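Local coordinates for methyltransferase domain-containing protein (PDB 7CLU) that probably transfers a methyl group from S-adenosyl-L-methionine to an oxygen of a prodigiosin precursor, working as a dimer, at residues A[38-43]-A[56-61]; A[65-70]-A[75-80]; A[209-214]-A[218-223]; A[242-247]-A[329-334]; A[303-306]-A[312-315]. One frame throughout, in Å; residues are numbered along the deposited sequence.

Contact 1: residues A[38-43]-A[56-61]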
# COMPACT_ATOMS: atom_id res chain seq x y z
N ALA A 38 15.27 -18.72 -14.36
CA ALA A 38 14.37 -19.86 -14.34
C ALA A 38 12.96 -19.45 -14.75
O ALA A 38 12.53 -18.32 -14.52
CB ALA A 38 14.32 -20.52 -12.96
N ASP A 39 12.22 -20.40 -15.33
CA ASP A 39 10.85 -20.14 -15.72
C ASP A 39 9.91 -20.36 -14.53
O ASP A 39 10.31 -20.85 -13.47
CB ASP A 39 10.44 -21.02 -16.90
CG ASP A 39 10.37 -22.52 -16.56
OD1 ASP A 39 10.41 -22.91 -15.37
OD2 ASP A 39 10.27 -23.33 -17.51
N ALA A 40 8.65 -19.99 -14.74
CA ALA A 40 7.69 -19.99 -13.63
C ALA A 40 7.51 -21.38 -13.03
O ALA A 40 7.39 -21.52 -11.80
CB ALA A 40 6.35 -19.44 -14.10
N ALA A 41 7.51 -22.42 -13.86
CA ALA A 41 7.20 -23.76 -13.35
C ALA A 41 8.28 -24.26 -12.41
O ALA A 41 7.98 -24.91 -11.40
CB ALA A 41 6.98 -24.73 -14.51
N HIS A 42 9.55 -23.92 -12.69
CA HIS A 42 10.65 -24.37 -11.86
C HIS A 42 10.83 -23.51 -10.61
O HIS A 42 11.22 -24.03 -9.56
CB HIS A 42 11.94 -24.39 -12.68
CG HIS A 42 11.96 -25.47 -13.73
ND1 HIS A 42 11.34 -25.33 -14.95
CD2 HIS A 42 12.50 -26.71 -13.71
CE1 HIS A 42 11.51 -26.43 -15.65
NE2 HIS A 42 12.21 -27.29 -14.93
N ILE A 43 10.56 -22.21 -10.71
CA ILE A 43 10.47 -21.41 -9.50
C ILE A 43 9.40 -21.97 -8.58
O ILE A 43 9.61 -22.12 -7.37
CB ILE A 43 10.22 -19.93 -9.85
CG1 ILE A 43 11.35 -19.36 -10.69
CG2 ILE A 43 10.00 -19.09 -8.57
CD1 ILE A 43 11.06 -17.99 -11.23
N GLN A 56 1.47 -16.12 -11.55
CA GLN A 56 0.77 -14.85 -11.39
C GLN A 56 1.59 -13.86 -10.57
O GLN A 56 1.64 -12.67 -10.88
CB GLN A 56 -0.60 -15.06 -10.75
CG GLN A 56 -1.66 -15.60 -11.69
CD GLN A 56 -2.94 -16.00 -10.96
OE1 GLN A 56 -2.97 -17.00 -10.26
NE2 GLN A 56 -3.99 -15.21 -11.12
N LEU A 57 2.22 -14.35 -9.50
CA LEU A 57 3.08 -13.48 -8.72
C LEU A 57 4.30 -13.04 -9.53
O LEU A 57 4.68 -11.86 -9.49
CB LEU A 57 3.51 -14.20 -7.44
CG LEU A 57 4.40 -13.39 -6.51
CD1 LEU A 57 3.77 -12.04 -6.18
CD2 LEU A 57 4.68 -14.22 -5.25
N LEU A 58 4.88 -13.96 -10.30
CA LEU A 58 6.07 -13.64 -11.09
C LEU A 58 5.78 -12.59 -12.15
O LEU A 58 6.56 -11.63 -12.32
CB LEU A 58 6.61 -14.91 -11.74
CG LEU A 58 7.24 -15.88 -10.75
CD1 LEU A 58 7.39 -17.22 -11.43
CD2 LEU A 58 8.58 -15.34 -10.28
N ILE A 59 4.69 -12.77 -12.90
CA ILE A 59 4.30 -11.82 -13.93
C ILE A 59 4.09 -10.44 -13.33
O ILE A 59 4.50 -9.43 -13.91
CB ILE A 59 3.04 -12.31 -14.66
CG1 ILE A 59 3.34 -13.55 -15.50
CG2 ILE A 59 2.42 -11.20 -15.51
CD1 ILE A 59 2.06 -14.16 -16.13
N ALA A 60 3.44 -10.37 -12.17
CA ALA A 60 3.26 -9.10 -11.48
C ALA A 60 4.61 -8.49 -11.12
O ALA A 60 4.83 -7.29 -11.34
CB ALA A 60 2.39 -9.28 -10.23
N LEU A 61 5.51 -9.28 -10.52
CA LEU A 61 6.81 -8.74 -10.14
C LEU A 61 7.59 -8.29 -11.37
O LEU A 61 8.33 -7.31 -11.31
CB LEU A 61 7.62 -9.79 -9.36
CG LEU A 61 7.03 -10.24 -8.03
CD1 LEU A 61 7.73 -11.51 -7.56
CD2 LEU A 61 7.15 -9.10 -7.02
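A40, in the first turn of helix 40-47, lies beside L58, midway along helix 51-63, with their CA atoms 7.0 Å apart. The two helices, joined by a short turn, are consistent with the helix-turn-helix pair of the N-terminal dimerisation domain. L58 reaches across with its CG anti to the carbonyl carbon (chi1 -71°), which carries its two methyls toward helix 40-47. CD1 settles against the backbone at A40, 3.6 Å from A40 CB; alanine suits this place because its single methyl lets a branched leucine come so near the helix. One turn on, I43 and L58 meet tip to tip, the longer arm of the isoleucine carrying I43 CD1 to within 3.8 Å of L58 CD2. Y74 of strand 73-75 packs on A40, I43 and L58 alike.

Helix 40-47 is started by D39 at its N-cap, whose OD1 accepts from H42 N (3.0 Å) and also from H42 ND1 (2.6 Å). OD1 lies close to the H42 ring plane, and ND1 approaches it from the syn side, tilted 24° from the carboxylate plane, so the imidazole is pinned by the carboxylate that caps the helix. Across the helix pair there is no hydrogen bond: the join rests on methyl groups buried from water, while the polar pair of D39 and H42 keeps to the other side and fixes where the helix begins.

Contact 2: residues A[65-70]-A[75-80]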
# COMPACT_ATOMS: atom_id res chain seq x y z
N GLY A 65 8.76 -4.26 -12.45
CA GLY A 65 10.15 -3.93 -12.65
C GLY A 65 11.13 -4.58 -11.71
O GLY A 65 12.34 -4.31 -11.81
N TYR A 66 10.66 -5.43 -10.78
CA TYR A 66 11.53 -6.08 -9.81
C TYR A 66 12.26 -7.28 -10.40
O TYR A 66 13.34 -7.62 -9.93
CB TYR A 66 10.72 -6.47 -8.56
CG TYR A 66 10.37 -5.23 -7.76
CD1 TYR A 66 11.28 -4.68 -6.87
CD2 TYR A 66 9.17 -4.57 -7.97
CE1 TYR A 66 10.99 -3.52 -6.17
CE2 TYR A 66 8.86 -3.41 -7.30
CZ TYR A 66 9.78 -2.88 -6.39
OH TYR A 66 9.48 -1.73 -5.70
N LEU A 67 11.70 -7.90 -11.43
CA LEU A 67 12.36 -8.98 -12.12
C LEU A 67 12.40 -8.68 -13.61
O LEU A 67 11.57 -7.92 -14.13
CB LEU A 67 11.65 -10.32 -11.90
CG LEU A 67 11.56 -10.87 -10.48
CD1 LEU A 67 10.67 -12.10 -10.47
CD2 LEU A 67 12.98 -11.19 -9.93
N ASP A 68 13.39 -9.26 -14.28
CA ASP A 68 13.46 -9.33 -15.73
C ASP A 68 12.87 -10.65 -16.19
O ASP A 68 12.83 -11.64 -15.45
CB ASP A 68 14.92 -9.22 -16.22
CG ASP A 68 15.54 -7.87 -15.92
OD1 ASP A 68 14.84 -6.84 -16.02
OD2 ASP A 68 16.74 -7.84 -15.58
N GLN A 69 12.42 -10.68 -17.45
CA GLN A 69 11.98 -11.92 -18.06
C GLN A 69 12.41 -11.93 -19.52
O GLN A 69 12.06 -11.02 -20.28
CB GLN A 69 10.47 -12.10 -17.92
CG GLN A 69 9.92 -13.46 -18.36
CD GLN A 69 9.45 -13.45 -19.81
OE1 GLN A 69 10.14 -13.92 -20.71
NE2 GLN A 69 8.27 -12.89 -20.02
N ARG A 70 13.17 -12.93 -19.92
CA ARG A 70 13.58 -13.07 -21.31
C ARG A 70 13.27 -14.49 -21.74
O ARG A 70 13.73 -15.44 -21.10
CB ARG A 70 15.06 -12.73 -21.53
CG ARG A 70 16.01 -13.29 -20.48
CD ARG A 70 17.47 -13.34 -20.93
NE ARG A 70 18.20 -14.24 -20.04
CZ ARG A 70 18.64 -15.45 -20.38
NH1 ARG A 70 18.47 -15.90 -21.61
NH2 ARG A 70 19.27 -16.21 -19.48
N HIS A 75 14.66 -13.41 -14.35
CA HIS A 75 16.02 -13.04 -13.99
C HIS A 75 15.98 -11.99 -12.88
O HIS A 75 15.28 -10.98 -12.99
CB HIS A 75 16.78 -12.51 -15.21
CG HIS A 75 18.05 -11.80 -14.87
ND1 HIS A 75 19.18 -12.47 -14.44
CD2 HIS A 75 18.37 -10.48 -14.88
CE1 HIS A 75 20.13 -11.59 -14.19
NE2 HIS A 75 19.67 -10.38 -14.46
N LEU A 76 16.75 -12.23 -11.82
CA LEU A 76 16.92 -11.24 -10.76
C LEU A 76 17.92 -10.17 -11.18
O LEU A 76 19.10 -10.48 -11.37
CB LEU A 76 17.37 -11.91 -9.48
CG LEU A 76 17.62 -10.97 -8.31
CD1 LEU A 76 16.30 -10.28 -7.89
CD2 LEU A 76 18.21 -11.73 -7.12
N PRO A 77 17.52 -8.91 -11.31
CA PRO A 77 18.47 -7.86 -11.69
C PRO A 77 19.57 -7.70 -10.65
O PRO A 77 19.32 -7.80 -9.44
CB PRO A 77 17.60 -6.60 -11.79
CG PRO A 77 16.22 -7.14 -12.11
CD PRO A 77 16.12 -8.42 -11.32
N ALA A 78 20.78 -7.42 -11.13
CA ALA A 78 21.94 -7.34 -10.24
C ALA A 78 21.75 -6.27 -9.19
O ALA A 78 22.05 -6.49 -8.01
CB ALA A 78 23.21 -7.07 -11.06
N ALA A 79 21.24 -5.11 -9.58
CA ALA A 79 21.11 -4.01 -8.64
C ALA A 79 19.98 -4.21 -7.63
O ALA A 79 19.85 -3.39 -6.73
CB ALA A 79 20.90 -2.69 -9.39
N HIS A 80 19.19 -5.28 -7.74
CA HIS A 80 18.16 -5.59 -6.76
C HIS A 80 18.61 -6.63 -5.74
O HIS A 80 17.89 -6.88 -4.77
CB HIS A 80 16.89 -6.11 -7.44
CG HIS A 80 16.30 -5.16 -8.43
ND1 HIS A 80 15.24 -5.49 -9.24
CD2 HIS A 80 16.61 -3.87 -8.72
CE1 HIS A 80 14.93 -4.46 -10.01
NE2 HIS A 80 15.75 -3.47 -9.72
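D68 and H75 form the antiparallel hydrogen-bonded pair of the small hairpin, consistent with the wing of a winged-helix dimerisation domain. D68 N gives a bond to H75 O (2.9 Å), and H75 N returns one to D68 O (2.8 Å). Their side chains lie side by side and point the same way, carboxylate and imidazole only 10° from coplanar, with D68 OD2 at the ring edge 3.2 Å from H75 CD2. That edge brings a C-H rather than a nitrogen to the carboxylate; H75 ND1 is instead bonded to D37. P77 slants across D68, its CG 3.6 Å from OD2.

L67 and L76 belong to the buried side, where the side chains cross, with L67 CD2 4.0 Å from L76 CD1; L67 continues onto L58 and L61, joining the wing to helix 51-63. G65 ends that helix in a Schellman motif, where its positive phi suits a residue without a side chain.

At the other end P77 CB rests over one face of the H80 ring, toward its rim, while NE2 of that ring is bonded to the backbone N of L3 of the second subunit. H80 ND1 donates to Y66 O over 2.9 Å; the acceptor lies in the ring plane, but ND1 comes from above the Y66 carbonyl plane, 36° out of it.

Contact 3: residues A[209-214]-A[218-223]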
# COMPACT_ATOMS: atom_id res chain seq x y z
N ASP A 209 27.32 -7.81 24.27
CA ASP A 209 27.84 -8.94 23.51
C ASP A 209 28.09 -8.54 22.06
O ASP A 209 29.13 -8.90 21.48
CB ASP A 209 26.87 -10.12 23.60
CG ASP A 209 26.81 -10.70 25.00
OD1 ASP A 209 27.79 -10.54 25.76
OD2 ASP A 209 25.78 -11.31 25.36
N LYS A 210 27.17 -7.79 21.46
CA LYS A 210 27.34 -7.37 20.07
C LYS A 210 28.53 -6.43 19.92
O LYS A 210 29.32 -6.56 18.97
CB LYS A 210 26.07 -6.70 19.54
CG LYS A 210 25.11 -7.64 18.82
CD LYS A 210 24.75 -8.84 19.69
CE LYS A 210 24.57 -10.09 18.85
NZ LYS A 210 23.58 -9.86 17.76
N LEU A 211 28.66 -5.46 20.84
CA LEU A 211 29.80 -4.55 20.80
C LEU A 211 31.11 -5.30 20.96
O LEU A 211 32.10 -4.99 20.29
CB LEU A 211 29.67 -3.49 21.91
CG LEU A 211 28.69 -2.33 21.71
CD1 LEU A 211 28.78 -1.38 22.91
CD2 LEU A 211 28.94 -1.58 20.40
N THR A 212 31.13 -6.29 21.86
CA THR A 212 32.36 -7.05 22.08
C THR A 212 32.73 -7.86 20.84
O THR A 212 33.92 -7.92 20.48
CB THR A 212 32.20 -7.96 23.29
OG1 THR A 212 31.98 -7.16 24.47
CG2 THR A 212 33.46 -8.83 23.48
N LEU A 213 31.75 -8.45 20.17
CA LEU A 213 32.05 -9.26 19.00
C LEU A 213 32.66 -8.41 17.89
O LEU A 213 33.53 -8.89 17.16
CB LEU A 213 30.79 -9.96 18.49
CG LEU A 213 30.57 -11.33 19.13
CD1 LEU A 213 29.17 -11.84 18.83
CD2 LEU A 213 31.63 -12.31 18.64
N GLN A 214 32.22 -7.15 17.76
CA GLN A 214 32.75 -6.27 16.73
C GLN A 214 34.08 -5.63 17.12
O GLN A 214 34.71 -4.99 16.26
CB GLN A 214 31.71 -5.19 16.40
CG GLN A 214 30.38 -5.74 15.89
CD GLN A 214 30.56 -6.78 14.80
OE1 GLN A 214 30.18 -7.95 14.97
NE2 GLN A 214 31.15 -6.38 13.69
N GLU A 218 35.62 -2.49 24.77
CA GLU A 218 36.34 -1.60 25.67
C GLU A 218 36.22 -0.14 25.27
O GLU A 218 36.36 0.74 26.12
CB GLU A 218 37.82 -1.98 25.74
CG GLU A 218 38.06 -3.34 26.35
CD GLU A 218 39.52 -3.55 26.70
OE1 GLU A 218 39.80 -4.40 27.57
OE2 GLU A 218 40.38 -2.86 26.10
N ARG A 219 35.94 0.12 24.00
CA ARG A 219 35.85 1.49 23.50
C ARG A 219 34.54 2.17 23.88
O ARG A 219 34.50 3.39 24.06
CB ARG A 219 36.03 1.48 21.98
CG ARG A 219 36.06 2.86 21.34
CD ARG A 219 37.39 3.56 21.59
NE ARG A 219 37.38 4.92 21.04
CZ ARG A 219 36.78 5.95 21.63
NH1 ARG A 219 36.14 5.78 22.79
NH2 ARG A 219 36.81 7.16 21.06
N ILE A 220 33.45 1.40 23.99
CA ILE A 220 32.10 1.93 24.18
C ILE A 220 31.47 1.23 25.38
O ILE A 220 31.25 0.01 25.35
CB ILE A 220 31.24 1.74 22.92
CG1 ILE A 220 31.90 2.42 21.70
CG2 ILE A 220 29.82 2.25 23.14
CD1 ILE A 220 31.23 2.03 20.39
N ASP A 221 31.19 1.98 26.44
CA ASP A 221 30.57 1.39 27.61
C ASP A 221 29.06 1.26 27.42
O ASP A 221 28.42 2.07 26.74
CB ASP A 221 30.84 2.23 28.86
CG ASP A 221 32.31 2.23 29.26
OD1 ASP A 221 32.96 1.17 29.17
OD2 ASP A 221 32.80 3.30 29.66
N VAL A 222 28.49 0.24 28.05
CA VAL A 222 27.05 0.08 28.14
C VAL A 222 26.67 0.32 29.59
O VAL A 222 27.14 -0.39 30.48
CB VAL A 222 26.59 -1.30 27.66
CG1 VAL A 222 25.07 -1.36 27.59
CG2 VAL A 222 27.20 -1.61 26.31
N VAL A 223 25.85 1.34 29.82
CA VAL A 223 25.30 1.58 31.14
C VAL A 223 23.81 1.31 31.11
O VAL A 223 23.16 1.35 30.06
CB VAL A 223 25.58 3.00 31.64
CG1 VAL A 223 27.10 3.24 31.72
CG2 VAL A 223 24.88 4.01 30.75
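L211 of helix 201-214 packs down on I220 and V222, closing the beta-alpha-beta crossover that runs from strand 194-199 through the helix to strand 221-224 in this Rossmann-like domain. The leucine does the reaching. With CG anti to the carbonyl carbon (chi1 -76°) and the chain running on extended, CD1 is held out from the helix toward I220 and V222. These two residues, two apart in the chain, both turn toward the helix, while D221 between them turns away.

Each of them offers a branch. I220 has CG2 anti to its backbone N, and this methyl stands 3.8 Å from L211 CD1. Its CG1 arm takes another direction, and the side chain also rests on L195 and I197 of the next strand and on P183 and M184. V222 brings CG2 slanting across the leucine. Beta-branched residues suit an extended strand, and here their methyls meet CD1 at similar distances.

V222 is also about 4 Å, side chain to side chain, from E199, an S-adenosyl-L-homocysteine-binding residue. L211 CD1 also lies 3.8 Å from V222 CG2 and 3.7 Å from I220 O.

Contact 4: residues A[242-247]-A[329-334]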
# COMPACT_ATOMS: atom_id res chain seq x y z
N LEU A 242 19.53 11.20 21.73
CA LEU A 242 18.36 10.32 21.74
C LEU A 242 17.94 10.17 20.29
O LEU A 242 17.48 11.15 19.67
CB LEU A 242 17.25 10.89 22.62
CG LEU A 242 15.94 10.08 22.72
CD1 LEU A 242 16.21 8.76 23.42
CD2 LEU A 242 14.88 10.86 23.46
N GLY A 243 18.11 8.98 19.74
CA GLY A 243 17.91 8.78 18.32
C GLY A 243 16.50 8.39 17.91
O GLY A 243 16.11 7.24 18.08
N TRP A 244 15.73 9.35 17.39
CA TRP A 244 14.45 9.09 16.71
C TRP A 244 13.46 8.34 17.60
O TRP A 244 12.79 7.40 17.15
CB TRP A 244 14.70 8.34 15.40
CG TRP A 244 13.69 8.65 14.34
CD1 TRP A 244 12.78 9.66 14.34
CD2 TRP A 244 13.47 7.91 13.14
NE1 TRP A 244 12.02 9.61 13.20
CE2 TRP A 244 12.43 8.54 12.44
CE3 TRP A 244 14.07 6.77 12.58
CZ2 TRP A 244 11.95 8.07 11.22
CZ3 TRP A 244 13.61 6.31 11.35
CH2 TRP A 244 12.56 6.96 10.68
N MET A 245 13.33 8.78 18.85
CA MET A 245 12.44 8.15 19.82
C MET A 245 11.25 9.01 20.22
O MET A 245 10.21 8.47 20.61
CB MET A 245 13.21 7.75 21.09
CG MET A 245 12.35 7.07 22.19
SD MET A 245 13.23 6.58 23.70
CE MET A 245 14.51 5.56 22.97
N LEU A 246 11.37 10.33 20.14
CA LEU A 246 10.32 11.19 20.68
C LEU A 246 9.00 10.94 19.98
O LEU A 246 7.95 10.85 20.63
CB LEU A 246 10.73 12.65 20.56
CG LEU A 246 11.99 13.06 21.34
CD1 LEU A 246 12.39 14.51 21.06
CD2 LEU A 246 11.78 12.85 22.84
N HIS A 247 9.03 10.81 18.65
CA HIS A 247 7.79 10.64 17.89
C HIS A 247 7.09 9.32 18.18
O HIS A 247 5.99 9.11 17.66
CB HIS A 247 8.08 10.77 16.40
CG HIS A 247 8.83 9.62 15.82
ND1 HIS A 247 8.59 9.13 14.55
CD2 HIS A 247 9.83 8.86 16.33
CE1 HIS A 247 9.41 8.12 14.31
NE2 HIS A 247 10.16 7.93 15.38
N GLY A 329 21.50 13.74 5.53
CA GLY A 329 20.72 12.58 5.92
C GLY A 329 19.27 12.94 6.17
O GLY A 329 18.86 14.10 6.04
N PRO A 330 18.46 11.95 6.52
CA PRO A 330 17.02 12.20 6.66
C PRO A 330 16.62 12.78 8.01
O PRO A 330 15.45 13.18 8.17
CB PRO A 330 16.40 10.81 6.45
CG PRO A 330 17.45 9.86 6.94
CD PRO A 330 18.80 10.52 6.66
N ARG A 331 17.51 12.83 9.00
CA ARG A 331 17.13 13.35 10.31
C ARG A 331 17.52 14.82 10.45
O ARG A 331 18.36 15.34 9.71
CB ARG A 331 17.75 12.53 11.44
CG ARG A 331 17.28 11.09 11.48
CD ARG A 331 17.62 10.39 12.77
NE ARG A 331 17.56 8.94 12.60
CZ ARG A 331 17.82 8.06 13.56
NH1 ARG A 331 18.16 8.47 14.77
NH2 ARG A 331 17.75 6.77 13.28
N THR A 332 16.88 15.47 11.41
CA THR A 332 17.15 16.84 11.82
C THR A 332 17.52 16.82 13.30
O THR A 332 16.91 16.08 14.08
CB THR A 332 15.91 17.71 11.57
OG1 THR A 332 15.60 17.68 10.17
CG2 THR A 332 16.14 19.13 11.99
N LEU A 333 18.51 17.61 13.68
CA LEU A 333 18.97 17.62 15.07
C LEU A 333 18.23 18.72 15.84
O LEU A 333 18.17 19.87 15.39
CB LEU A 333 20.49 17.84 15.15
CG LEU A 333 21.43 16.84 14.47
CD1 LEU A 333 22.87 17.13 14.85
CD2 LEU A 333 21.07 15.37 14.75
N ILE A 334 17.65 18.35 16.97
CA ILE A 334 17.11 19.32 17.91
C ILE A 334 18.06 19.34 19.10
O ILE A 334 18.35 18.29 19.68
CB ILE A 334 15.66 19.00 18.31
CG1 ILE A 334 14.80 18.92 17.04
CG2 ILE A 334 15.11 20.08 19.17
CD1 ILE A 334 14.10 17.59 16.85
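W244 and R331 meet chiefly by van der Waals contact, without a hydrogen bond between them. The extended R331 side chain crosses the tryptophan at about a right angle. W244 CB sits over one face of the guanidinium, 3.5 Å from R331 NH1, and W244 CE3 lies 3.7 Å from R331 NH2. Indole and guanidinium planes are 40° apart. G243 C is 3.6 Å from R331 NH1; a glycine here leaves room for the guanidinium.

The polar and charged ties of the arginine lead elsewhere: NH1 is bonded to S274 OG, and the group makes a cation-pi contact with F156. Together these fix how the flat group is turned.

Ring contacts continue on the side of H247. The imidazole and indole overlap at their rims, H247 CE1 standing 3.1 Å above the W244 ring plane. H247 NE2 makes a weak bond to W244 O (3.2 Å), while ND1 lies so unusually close to E304 OE2 that the details of a bond there are doubtful. The backbone turns sharply at W244, which has left-handed helical angles, and the N atoms of L246 and H247 beyond the turn are both held by E275.

R331 binds S-adenosyl-L-homocysteine, and H247 is the predicted proton acceptor. The turn after strand 239-243, carrying H247, and the loop before strand 332-337, carrying R331, come together here, consistent with the active site of related O-methyltransferases.

Contact 5: residues A[303-306]-A[312-315]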
# COMPACT_ATOMS: atom_id res chain seq x y z
N ILE A 303 3.20 10.47 17.29
CA ILE A 303 2.83 11.53 16.35
C ILE A 303 4.12 12.18 15.85
O ILE A 303 5.14 12.16 16.54
CB ILE A 303 1.90 12.55 17.03
CG1 ILE A 303 1.26 13.49 16.00
CG2 ILE A 303 2.66 13.37 18.09
CD1 ILE A 303 -0.13 14.03 16.42
N GLU A 304 4.10 12.74 14.64
CA GLU A 304 5.18 13.58 14.16
C GLU A 304 4.84 15.03 14.47
O GLU A 304 3.66 15.40 14.60
CB GLU A 304 5.41 13.37 12.66
CG GLU A 304 5.64 11.89 12.25
CD GLU A 304 6.91 11.31 12.85
OE1 GLU A 304 7.84 12.09 13.15
OE2 GLU A 304 6.97 10.07 13.05
N SER A 305 5.88 15.85 14.64
CA SER A 305 5.74 17.24 15.03
C SER A 305 6.62 18.13 14.15
O SER A 305 7.57 17.66 13.52
CB SER A 305 6.09 17.46 16.50
OG SER A 305 5.47 16.50 17.34
N SER A 306 6.30 19.42 14.12
CA SER A 306 7.17 20.38 13.45
C SER A 306 8.43 20.61 14.28
O SER A 306 8.51 20.27 15.46
CB SER A 306 6.43 21.70 13.23
OG SER A 306 6.00 22.26 14.45
N ASP A 312 9.64 23.95 21.23
CA ASP A 312 8.78 24.30 22.36
C ASP A 312 8.90 23.27 23.48
O ASP A 312 8.95 23.63 24.66
CB ASP A 312 7.33 24.42 21.91
CG ASP A 312 7.09 25.58 20.95
OD1 ASP A 312 7.93 26.51 20.91
OD2 ASP A 312 6.06 25.57 20.24
N ARG A 313 8.95 21.98 23.12
CA ARG A 313 9.05 20.94 24.14
C ARG A 313 10.41 20.94 24.81
O ARG A 313 10.50 20.69 26.02
CB ARG A 313 8.74 19.57 23.52
CG ARG A 313 7.27 19.40 23.23
CD ARG A 313 6.89 18.08 22.57
NE ARG A 313 5.64 18.29 21.84
CZ ARG A 313 5.38 17.77 20.65
NH1 ARG A 313 6.27 16.98 20.07
NH2 ARG A 313 4.22 18.04 20.06
N PHE A 314 11.48 21.21 24.05
CA PHE A 314 12.80 21.36 24.67
C PHE A 314 12.77 22.46 25.74
O PHE A 314 13.21 22.25 26.88
CB PHE A 314 13.86 21.67 23.61
CG PHE A 314 14.58 20.45 23.08
CD1 PHE A 314 13.86 19.35 22.62
CD2 PHE A 314 15.96 20.41 23.06
CE1 PHE A 314 14.53 18.22 22.12
CE2 PHE A 314 16.64 19.29 22.57
CZ PHE A 314 15.93 18.20 22.09
N ARG A 315 12.24 23.64 25.38
CA ARG A 315 12.21 24.75 26.32
C ARG A 315 11.36 24.42 27.54
O ARG A 315 11.80 24.62 28.69
CB ARG A 315 11.71 26.02 25.63
CG ARG A 315 12.48 26.33 24.36
CD ARG A 315 12.05 27.62 23.70
NE ARG A 315 13.17 28.20 22.98
CZ ARG A 315 13.18 28.50 21.68
NH1 ARG A 315 12.11 28.29 20.93
NH2 ARG A 315 14.29 29.01 21.14
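The loop that enters helix 307-316, near the predicted active site, is tied to the body of that helix by S305 and R313; the S305 side chain is about 6 Å from that of H247. R313 spans the gap between CA atoms of 10.4 Å. Its CG is anti to the carbonyl carbon (chi1 -73°) and the chain continues extended to NE, so the guanidinium arrives end-on at the serine. NH1 donates to S305 OG over 2.9 Å at an N-H...O angle of 158°, and the oxygen lies near the guanidinium plane, at its edge. NH2 adds a longer, weak bond to the same OG at 3.4 Å. One buried hydroxyl therefore meets both terminal nitrogens.

An arginine suits this place because it has the length to cross and several N-H groups to share: NH1 also makes a weak bond to Q254, while the rest of the side chain packs on P251 and L258 of helix 251-264. A serine suits the other end, being small enough for a buried loop and able to accept from the arginine. S305 is further held through its backbone by L278.

On either side of S305 in the chain stand E304 and S306. S306 caps helix 307-316 through OG, and its N is bonded to E309 OE1, as in a capping box. E304 faces the predicted base, H247, a pairing consistent with the active site of class II O-methyltransferases.

Overall arrangement
Contacts 1 and 2 belong to the dimerisation domain and touch: L61 O probably accepts from Y66 N, and L58 CD2 packs on L67 CD1 at 3.9 Å, so helix pair and wing share one core. Both also reach the second subunit. The other three contacts lie in the catalytic domain; the centre of contact 4 is about 41 Å from that of contact 1. Contacts 4 and 5 adjoin, their centres about 11 Å apart, H247 O probably accepting from I303 N; contact 4 holds the predicted base H247 and contact 5 lies beside it. Contact 3, about 23 Å from contact 4 between centres, reaches the same sheet at its outer strand, near cofactor-binding E199. In the dimer, Q56 of contact 1 packs on I303 of contact 5 from the other subunit.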